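Local coordinates for uncharacterized protein YPL067C (Saccharomyces cerevisiae, PDB 5KCI), which is of unknown function but probably has a histidine-triad-like fold, which in histidine-triad proteins binds nucleotides, at residues P114-D119 / V153-L158; S146-W151 / L170-R175. All coordinates share one frame; numbering follows the deposited sequence. Where two conformers were deposited one is given.

Interaction 1. Residues P114-D119 / V153-L158. With SO4 (sulfate ion), chain D.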
ATOM      1  N   PRO A 114      10.689  -5.332  -7.664  1.00 44.03           N
ATOM      2  CA  PRO A 114      11.837  -4.388  -7.651  1.00 41.77           C
ATOM      3  C   PRO A 114      11.540  -3.056  -8.334  1.00 43.12           C
ATOM      4  O   PRO A 114      12.196  -2.645  -9.304  1.00 37.93           O
ATOM      5  CB  PRO A 114      12.921  -5.181  -8.397  1.00 42.56           C
ATOM      6  CG  PRO A 114      12.406  -6.583  -8.598  1.00 43.62           C
ATOM      7  CD  PRO A 114      10.927  -6.507  -8.523  1.00 49.89           C
ATOM      8  N   VAL A 115      10.562  -2.323  -7.801  1.00 40.01           N
ATOM      9  CA  VAL A 115      10.038  -1.156  -8.505  1.00 36.49           C
ATOM     10  C   VAL A 115      10.980   0.042  -8.553  1.00 40.79           C
ATOM     11  O   VAL A 115      10.679   1.018  -9.259  1.00 47.66           O
ATOM     12  CB  VAL A 115       8.696  -0.723  -7.873  1.00 36.82           C
ATOM     13  CG1 VAL A 115       7.688  -1.846  -7.978  1.00 37.39           C
ATOM     14  CG2 VAL A 115       8.884  -0.311  -6.404  1.00 37.08           C
ATOM     15  N   HIS A 116      12.079   0.036  -7.807  1.00 42.50           N
ATOM     16  CA  HIS A 116      13.075   1.092  -7.811  0.64 47.30           C
ATOM     17  C   HIS A 116      14.440   0.503  -8.162  1.00 57.23           C
ATOM     18  O   HIS A 116      15.440   0.834  -7.523  1.00 61.62           O
ATOM     19  CB  HIS A 116      13.146   1.802  -6.453  0.64 46.12           C
ATOM     20  CG  HIS A 116      11.893   2.538  -6.059  0.64 31.60           C
ATOM     21  ND1 HIS A 116      11.352   3.544  -6.826  0.64 33.31           N
ATOM     22  CD2 HIS A 116      11.125   2.465  -4.945  0.64 29.67           C
ATOM     23  CE1 HIS A 116      10.271   4.020  -6.230  0.64 33.90           C
ATOM     24  NE2 HIS A 116      10.112   3.380  -5.089  0.64 32.03           N
ATOM     25  N   SER A 117      14.486  -0.400  -9.129  1.00 69.05           N
ATOM     26  CA  SER A 117      15.744  -1.009  -9.513  1.00 78.39           C
ATOM     27  C   SER A 117      16.527  -0.051 -10.409  1.00 76.70           C
ATOM     28  O   SER A 117      15.932   0.747 -11.141  1.00 61.14           O
ATOM     29  CB  SER A 117      15.502  -2.322 -10.248  1.00 88.42           C
ATOM     30  OG  SER A 117      16.652  -2.725 -10.972  1.00 91.50           O
ATOM     31  N   PRO A 118      17.862  -0.109 -10.362  1.00 96.56           N
ATOM     32  CA  PRO A 118      18.656   0.672 -11.323  1.00 94.87           C
ATOM     33  C   PRO A 118      18.473   0.187 -12.748  1.00 79.66           C
ATOM     34  O   PRO A 118      18.583   0.984 -13.688  1.00 74.21           O
ATOM     35  CB  PRO A 118      20.095   0.472 -10.826  1.00107.08           C
ATOM     36  CG  PRO A 118      20.059  -0.861 -10.157  1.00115.50           C
ATOM     37  CD  PRO A 118      18.700  -1.006  -9.549  1.00109.35           C
ATOM     38  N   ASP A 119      18.189  -1.101 -12.924  1.00 72.65           N
ATOM     39  CA  ASP A 119      17.853  -1.666 -14.227  1.00 54.32           C
ATOM     40  C   ASP A 119      16.494  -1.145 -14.689  1.00 44.31           C
ATOM     41  O   ASP A 119      15.450  -1.544 -14.158  1.00 47.10           O
ATOM     42  CB  ASP A 119      17.852  -3.187 -14.133  1.00 54.63           C
ATOM     43  CG  ASP A 119      17.832  -3.856 -15.502  1.00 49.48           C
ATOM     44  OD1 ASP A 119      16.845  -3.689 -16.226  1.00 51.99           O
ATOM     45  OD2 ASP A 119      18.808  -4.545 -15.864  1.00 55.08           O
ATOM     46  N   VAL A 153       5.957   3.185  -3.629  1.00 25.38           N
ATOM     47  CA  VAL A 153       6.753   2.392  -2.719  1.00 22.07           C
ATOM     48  C   VAL A 153       7.862   3.292  -2.196  1.00 22.55           C
ATOM     49  O   VAL A 153       8.637   3.843  -2.985  1.00 28.17           O
ATOM     50  CB  VAL A 153       7.345   1.158  -3.420  1.00 25.27           C
ATOM     51  CG1 VAL A 153       8.299   0.459  -2.497  1.00 30.97           C
ATOM     52  CG2 VAL A 153       6.208   0.224  -3.840  1.00 25.10           C
ATOM     53  N   ASN A 154       7.942   3.431  -0.884  1.00 22.58           N
ATOM     54  CA  ASN A 154       8.960   4.276  -0.290  1.00 26.46           C
ATOM     55  C   ASN A 154      10.353   3.718  -0.558  1.00 28.59           C
ATOM     56  O   ASN A 154      10.580   2.504  -0.534  1.00 29.57           O
ATOM     57  CB  ASN A 154       8.743   4.408   1.204  1.00 27.86           C
ATOM     58  CG  ASN A 154       7.793   5.548   1.558  1.00 27.83           C
ATOM     59  OD1 ASN A 154       7.621   6.480   0.781  1.00 26.37           O
ATOM     60  ND2 ASN A 154       7.249   5.505   2.745  1.00 31.94           N
ATOM     61  N   TYR A 155      11.268   4.623  -0.856  1.00 25.49           N
ATOM     62  CA  TYR A 155      12.659   4.254  -1.128  1.00 26.83           C
ATOM     63  C   TYR A 155      13.305   3.686   0.120  1.00 27.35           C
ATOM     64  O   TYR A 155      12.832   3.894   1.241  1.00 28.12           O
ATOM     65  CB  TYR A 155      13.465   5.467  -1.576  1.00 29.99           C
ATOM     66  CG  TYR A 155      12.879   6.209  -2.763  1.00 28.40           C
ATOM     67  CD1 TYR A 155      12.892   5.655  -4.009  1.00 27.92           C
ATOM     68  CD2 TYR A 155      12.351   7.502  -2.621  1.00 30.45           C
ATOM     69  CE1 TYR A 155      12.396   6.307  -5.116  1.00 32.98           C
ATOM     70  CE2 TYR A 155      11.846   8.171  -3.726  1.00 27.56           C
ATOM     71  CZ  TYR A 155      11.867   7.567  -4.975  1.00 33.59           C
ATOM     72  OH  TYR A 155      11.385   8.183  -6.106  1.00 33.70           O
ATOM     73  N   PRO A 156      14.459   3.024  -0.036  1.00 29.00           N
ATOM     74  CA  PRO A 156      15.176   2.522   1.145  1.00 36.01           C
ATOM     75  C   PRO A 156      15.445   3.564   2.219  1.00 33.56           C
ATOM     76  O   PRO A 156      15.314   3.255   3.412  1.00 36.51           O
ATOM     77  CB  PRO A 156      16.478   1.982   0.541  1.00 35.39           C
ATOM     78  CG  PRO A 156      16.058   1.477  -0.825  1.00 33.22           C
ATOM     79  CD  PRO A 156      15.006   2.507  -1.299  1.00 29.29           C
ATOM     80  N   GLU A 157      15.823   4.792   1.856  1.00 30.81           N
ATOM     81  CA  GLU A 157      16.148   5.762   2.893  1.00 31.16           C
ATOM     82  C   GLU A 157      14.906   6.292   3.603  1.00 38.59           C
ATOM     83  O   GLU A 157      15.050   7.031   4.583  1.00 37.71           O
ATOM     84  CB  GLU A 157      16.947   6.947   2.323  1.00 33.88           C
ATOM     85  CG  GLU A 157      16.185   7.819   1.320  1.00 31.87           C
ATOM     86  CD  GLU A 157      16.122   7.261  -0.078  1.00 31.61           C
ATOM     87  OE1 GLU A 157      16.681   6.165  -0.332  1.00 31.97           O
ATOM     88  OE2 GLU A 157      15.514   7.939  -0.941  1.00 31.21           O
ATOM     89  N   LEU A 158      13.713   5.917   3.150  1.00 34.36           N
ATOM     90  CA  LEU A 158      12.458   6.381   3.733  1.00 40.93           C
ATOM     91  C   LEU A 158      11.637   5.286   4.399  1.00 41.98           C
ATOM     92  O   LEU A 158      10.674   5.610   5.092  1.00 41.39           O
ATOM     93  CB  LEU A 158      11.565   7.020   2.660  1.00 33.66           C
ATOM     94  CG  LEU A 158      12.032   8.240   1.879  1.00 36.78           C
ATOM     95  CD1 LEU A 158      10.964   8.571   0.802  1.00 39.22           C
ATOM     96  CD2 LEU A 158      12.295   9.412   2.825  1.00 38.97           C
TER
HETATM   97  S   SO4 D 203       7.107   2.695   4.991  1.00 42.29           S
HETATM   98  O1  SO4 D 203       7.769   1.539   5.638  1.00 43.09           O
HETATM   99  O2  SO4 D 203       6.903   2.526   3.564  1.00 39.52           O
HETATM  100  O3  SO4 D 203       5.780   2.911   5.609  1.00 51.00           O
HETATM  101  O4  SO4 D 203       7.917   3.890   5.200  1.00 48.63           O
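His116 reaches from the loop 114-119 to the loop 153-158 with the edge of its imidazole. In the deposited conformer described here, NE2 donates to the backbone O of Val153 at 2.6 Å, with an N-H...O angle of 159°. The acceptor lies close to the ring plane, although the donor is tilted from the plane of the carbonyl. A second conformer was modelled for His116, and the grip should be read with that reservation.

Aromatic contact follows the same ring. The side chains of His116 and Tyr155 cross at about a right angle, but the ring planes meet obliquely, at 45°, in neither a stack nor an edge-to-face pair. Tyr155 CE1 comes over one imidazole face, 3.3 Å from His116 CE1, while CG2 of Val115 lies against the opposite face. The phenol OH is hydrogen-bonded to the carbonyl O of Gly29.

Apolar packing backs the same region. CG2 of Val115 sits between its own backbone N and carbonyl carbon (CG1 being at chi1 -60°), and from there it meets CB of Val153 at 3.7 Å. The buried Val153 also touches Phe165 and Ala167 of the neighbouring strand.

Polar contacts of a different kind occur at Asn154, whose CB points away from 114-119. Its ND2 is 3.0 Å from O4 and 3.1 Å from O2 of the sulfate, hydrogen-bonded to both. Ser160 N and the NE2 atoms of His166 and His168 also bond the anion, and Tyr96 is a further partner of Asn154 ND2.

Gripped at its edge by Val153 and flanked by Val115 and Tyr155, His116 ties the loop before helix 120-135 to the one carrying Asn154; the sulfate there, probably from the crystallisation liquor, is consistent with a phosphate-binding pocket, as in histidine-triad proteins.

Interaction 2. Residues S146-W151 / L170-R175; sequences SGHVAW and LLFFPR
The edge of the Phe172 ring is turned toward the face of His148, with the planes at 64° and CD2 of Phe172 over the centre of the imidazole, 3.8 Å from its NE2. A chi1 of -173°, which sets CG opposite the backbone N, carries the Phe172 ring across to that face, while the carbonyl O of Ser146 lies over the other one. The side chains of Pro174 and His148 come from opposite directions, CG of Pro174 meeting CE1 of His148 obliquely at 3.5 Å; the same CG also rests on a face of Phe172. Shortening His148 to alanine is likely to leave the Phe172 edge and the Pro174 ring without the surface they pack on.

Strands 149-152 and 165-172 are antiparallel neighbours in a four-stranded sheet, 149-152 being one of its outermost strands. Ala150 and Leu170 form a hydrogen-bonded pair, with N to O distances of 3.0 Å from Ala150 N to Leu170 O and 2.8 Å from Leu170 N to Ala150 O. Phe172 N donates to His148 O. On the opposite sheet face from Ala150 and Leu170, Val149 and Leu171 point the same way, CD2 of Leu171 lying 4.0 Å from both methyls of Val149.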
ATOM      1  N   SER A 146     -11.918   6.862 -12.806  1.00 28.51           N
ATOM      2  CA  SER A 146     -11.752   8.272 -12.453  1.00 32.25           C
ATOM      3  C   SER A 146     -10.304   8.755 -12.328  1.00 39.62           C
ATOM      4  O   SER A 146     -10.092   9.955 -12.126  1.00 38.33           O
ATOM      5  CB  SER A 146     -12.471   8.523 -11.129  1.00 35.39           C
ATOM      6  OG  SER A 146     -13.857   8.185 -11.213  1.00 31.80           O
ATOM      7  N   GLY A 147      -9.296   7.885 -12.418  1.00 32.89           N
ATOM      8  CA  GLY A 147      -7.946   8.299 -12.090  1.00 29.84           C
ATOM      9  C   GLY A 147      -7.711   8.494 -10.603  1.00 25.64           C
ATOM     10  O   GLY A 147      -6.825   9.253 -10.207  1.00 28.37           O
ATOM     11  N   HIS A 148      -8.482   7.808  -9.767  1.00 22.65           N
ATOM     12  CA  HIS A 148      -8.505   8.054  -8.335  1.00 20.47           C
ATOM     13  C   HIS A 148      -7.887   6.903  -7.556  1.00 22.00           C
ATOM     14  O   HIS A 148      -8.198   6.684  -6.382  1.00 24.89           O
ATOM     15  CB  HIS A 148      -9.941   8.323  -7.888  1.00 23.76           C
ATOM     16  CG  HIS A 148     -10.409   9.680  -8.280  1.00 24.48           C
ATOM     17  ND1 HIS A 148     -11.714  10.116  -8.110  1.00 25.22           N
ATOM     18  CD2 HIS A 148      -9.731  10.715  -8.827  1.00 31.12           C
ATOM     19  CE1 HIS A 148     -11.810  11.361  -8.544  1.00 28.65           C
ATOM     20  NE2 HIS A 148     -10.624  11.749  -8.981  1.00 33.80           N
ATOM     21  N   VAL A 149      -6.985   6.180  -8.213  1.00 22.31           N
ATOM     22  CA  VAL A 149      -6.125   5.213  -7.554  1.00 21.35           C
ATOM     23  C   VAL A 149      -4.685   5.612  -7.840  1.00 20.71           C
ATOM     24  O   VAL A 149      -4.323   5.836  -9.002  1.00 26.41           O
ATOM     25  CB  VAL A 149      -6.368   3.784  -8.062  1.00 22.44           C
ATOM     26  CG1 VAL A 149      -5.480   2.780  -7.271  1.00 26.53           C
ATOM     27  CG2 VAL A 149      -7.828   3.405  -7.948  1.00 23.03           C
ATOM     28  N   ALA A 150      -3.856   5.660  -6.799  1.00 22.33           N
ATOM     29  CA  ALA A 150      -2.433   5.894  -6.998  1.00 25.64           C
ATOM     30  C   ALA A 150      -1.662   4.998  -6.051  1.00 24.84           C
ATOM     31  O   ALA A 150      -2.203   4.499  -5.068  1.00 23.51           O
ATOM     32  CB  ALA A 150      -2.045   7.360  -6.739  1.00 29.45           C
ATOM     33  N   TRP A 151      -0.373   4.834  -6.326  1.00 24.20           N
ATOM     34  CA  TRP A 151       0.418   3.995  -5.444  1.00 24.33           C
ATOM     35  C   TRP A 151       1.874   4.421  -5.519  1.00 22.37           C
ATOM     36  O   TRP A 151       2.317   5.018  -6.504  1.00 25.34           O
ATOM     37  CB  TRP A 151       0.278   2.498  -5.783  1.00 27.15           C
ATOM     38  CG  TRP A 151       0.855   2.080  -7.098  1.00 22.93           C
ATOM     39  CD1 TRP A 151       0.214   2.054  -8.312  1.00 26.00           C
ATOM     40  CD2 TRP A 151       2.196   1.596  -7.346  1.00 20.59           C
ATOM     41  NE1 TRP A 151       1.073   1.601  -9.289  1.00 27.75           N
ATOM     42  CE2 TRP A 151       2.287   1.311  -8.724  1.00 29.95           C
ATOM     43  CE3 TRP A 151       3.312   1.392  -6.537  1.00 28.03           C
ATOM     44  CZ2 TRP A 151       3.464   0.817  -9.324  1.00 31.16           C
ATOM     45  CZ3 TRP A 151       4.497   0.897  -7.140  1.00 34.05           C
ATOM     46  CH2 TRP A 151       4.550   0.620  -8.513  1.00 33.29           C
ATOM     47  N   LEU A 170      -3.329   4.508  -2.509  1.00 22.43           N
ATOM     48  CA  LEU A 170      -4.193   5.627  -2.181  1.00 22.23           C
ATOM     49  C   LEU A 170      -5.434   5.554  -3.042  1.00 20.15           C
ATOM     50  O   LEU A 170      -5.334   5.381  -4.258  1.00 23.74           O
ATOM     51  CB  LEU A 170      -3.491   6.964  -2.441  1.00 23.33           C
ATOM     52  CG  LEU A 170      -2.110   7.119  -1.788  1.00 24.18           C
ATOM     53  CD1 LEU A 170      -1.601   8.530  -2.027  1.00 26.08           C
ATOM     54  CD2 LEU A 170      -2.136   6.840  -0.321  1.00 21.81           C
ATOM     55  N   LEU A 171      -6.598   5.759  -2.401  1.00 24.30           N
ATOM     56  CA  LEU A 171      -7.879   5.741  -3.085  1.00 26.12           C
ATOM     57  C   LEU A 171      -8.548   7.068  -2.809  1.00 28.03           C
ATOM     58  O   LEU A 171      -8.645   7.458  -1.645  1.00 27.02           O
ATOM     59  CB  LEU A 171      -8.780   4.626  -2.561  1.00 21.91           C
ATOM     60  CG  LEU A 171      -8.227   3.207  -2.584  1.00 25.64           C
ATOM     61  CD1 LEU A 171      -9.284   2.243  -2.106  1.00 29.62           C
ATOM     62  CD2 LEU A 171      -7.734   2.866  -3.967  1.00 22.93           C
ATOM     63  N   PHE A 172      -9.001   7.764  -3.855  1.00 24.39           N
ATOM     64  CA  PHE A 172      -9.623   9.071  -3.656  1.00 23.11           C
ATOM     65  C   PHE A 172     -11.135   8.949  -3.818  1.00 26.58           C
ATOM     66  O   PHE A 172     -11.627   8.551  -4.884  1.00 22.94           O
ATOM     67  CB  PHE A 172      -9.052  10.111  -4.621  1.00 28.03           C
ATOM     68  CG  PHE A 172      -9.533  11.550  -4.365  1.00 22.38           C
ATOM     69  CD1 PHE A 172      -9.829  12.007  -3.086  1.00 26.71           C
ATOM     70  CD2 PHE A 172      -9.613  12.448  -5.419  1.00 35.27           C
ATOM     71  CE1 PHE A 172     -10.239  13.314  -2.878  1.00 31.96           C
ATOM     72  CE2 PHE A 172     -10.007  13.766  -5.203  1.00 35.90           C
ATOM     73  CZ  PHE A 172     -10.319  14.186  -3.926  1.00 30.12           C
ATOM     74  N   PHE A 173     -11.856   9.342  -2.763  1.00 24.11           N
ATOM     75  CA  PHE A 173     -13.312   9.404  -2.738  1.00 24.77           C
ATOM     76  C   PHE A 173     -13.673  10.878  -2.550  1.00 28.23           C
ATOM     77  O   PHE A 173     -13.782  11.343  -1.416  1.00 30.43           O
ATOM     78  CB  PHE A 173     -13.888   8.558  -1.602  1.00 29.77           C
ATOM     79  CG  PHE A 173     -13.558   7.093  -1.677  1.00 25.29           C
ATOM     80  CD1 PHE A 173     -12.429   6.597  -1.065  1.00 26.67           C
ATOM     81  CD2 PHE A 173     -14.399   6.211  -2.301  1.00 27.25           C
ATOM     82  CE1 PHE A 173     -12.160   5.266  -1.089  1.00 22.58           C
ATOM     83  CE2 PHE A 173     -14.135   4.883  -2.332  1.00 31.01           C
ATOM     84  CZ  PHE A 173     -12.983   4.399  -1.732  1.00 30.69           C
ATOM     85  N   PRO A 174     -13.838  11.652  -3.623  1.00 29.42           N
ATOM     86  CA  PRO A 174     -14.157  13.081  -3.450  1.00 27.14           C
ATOM     87  C   PRO A 174     -15.416  13.291  -2.610  1.00 27.56           C
ATOM     88  O   PRO A 174     -16.364  12.512  -2.667  1.00 31.68           O
ATOM     89  CB  PRO A 174     -14.352  13.584  -4.885  1.00 27.68           C
ATOM     90  CG  PRO A 174     -13.602  12.570  -5.749  1.00 31.08           C
ATOM     91  CD  PRO A 174     -13.824  11.257  -5.032  1.00 29.79           C
ATOM     92  N   ARG A 175     -15.382  14.337  -1.797  1.00 33.65           N
ATOM     93  CA  ARG A 175     -16.492  14.606  -0.879  1.00 33.69           C
ATOM     94  C   ARG A 175     -17.785  14.906  -1.639  1.00 38.23           C
ATOM     95  O   ARG A 175     -18.887  14.682  -1.116  1.00 35.41           O
ATOM     96  CB  ARG A 175     -16.099  15.751   0.051  1.00 42.92           C
ATOM     97  CG  ARG A 175     -15.167  15.336   1.189  1.00 54.29           C
ATOM     98  CD  ARG A 175     -15.899  14.542   2.263  1.00 62.53           C
ATOM     99  NE  ARG A 175     -15.050  14.279   3.426  1.00 72.15           N
ATOM    100  CZ  ARG A 175     -14.517  13.098   3.740  1.00 75.52           C
ATOM    101  NH1 ARG A 175     -14.738  12.015   2.997  1.00 74.53           N
ATOM    102  NH2 ARG A 175     -13.757  12.996   4.822  1.00 76.07           N
TER

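Overall arrangement
Interactions 1 and 2 have centres about 23 Å apart, yet they are linked through strands 149-152 and 165-172. Along the chain their segments alternate: 114-119, 146-151, 153-158, 170-175. Interaction 2 pairs the start of strand 149-152 with the end of strand 165-172, near the chain's helix 19-28, whereas interaction 1 lies beyond the other end of strand 149-152, where the connecting loop meets the loop preceding helix 120-135. The two meet directly where Val115 CG1 packs on Trp151 CH2, 4.0 Å away. Strand 165-172, which supplies His166 and His168 to the sulfate, thus runs from the anion site to its pairing with the edge strand 149-152 in interaction 2.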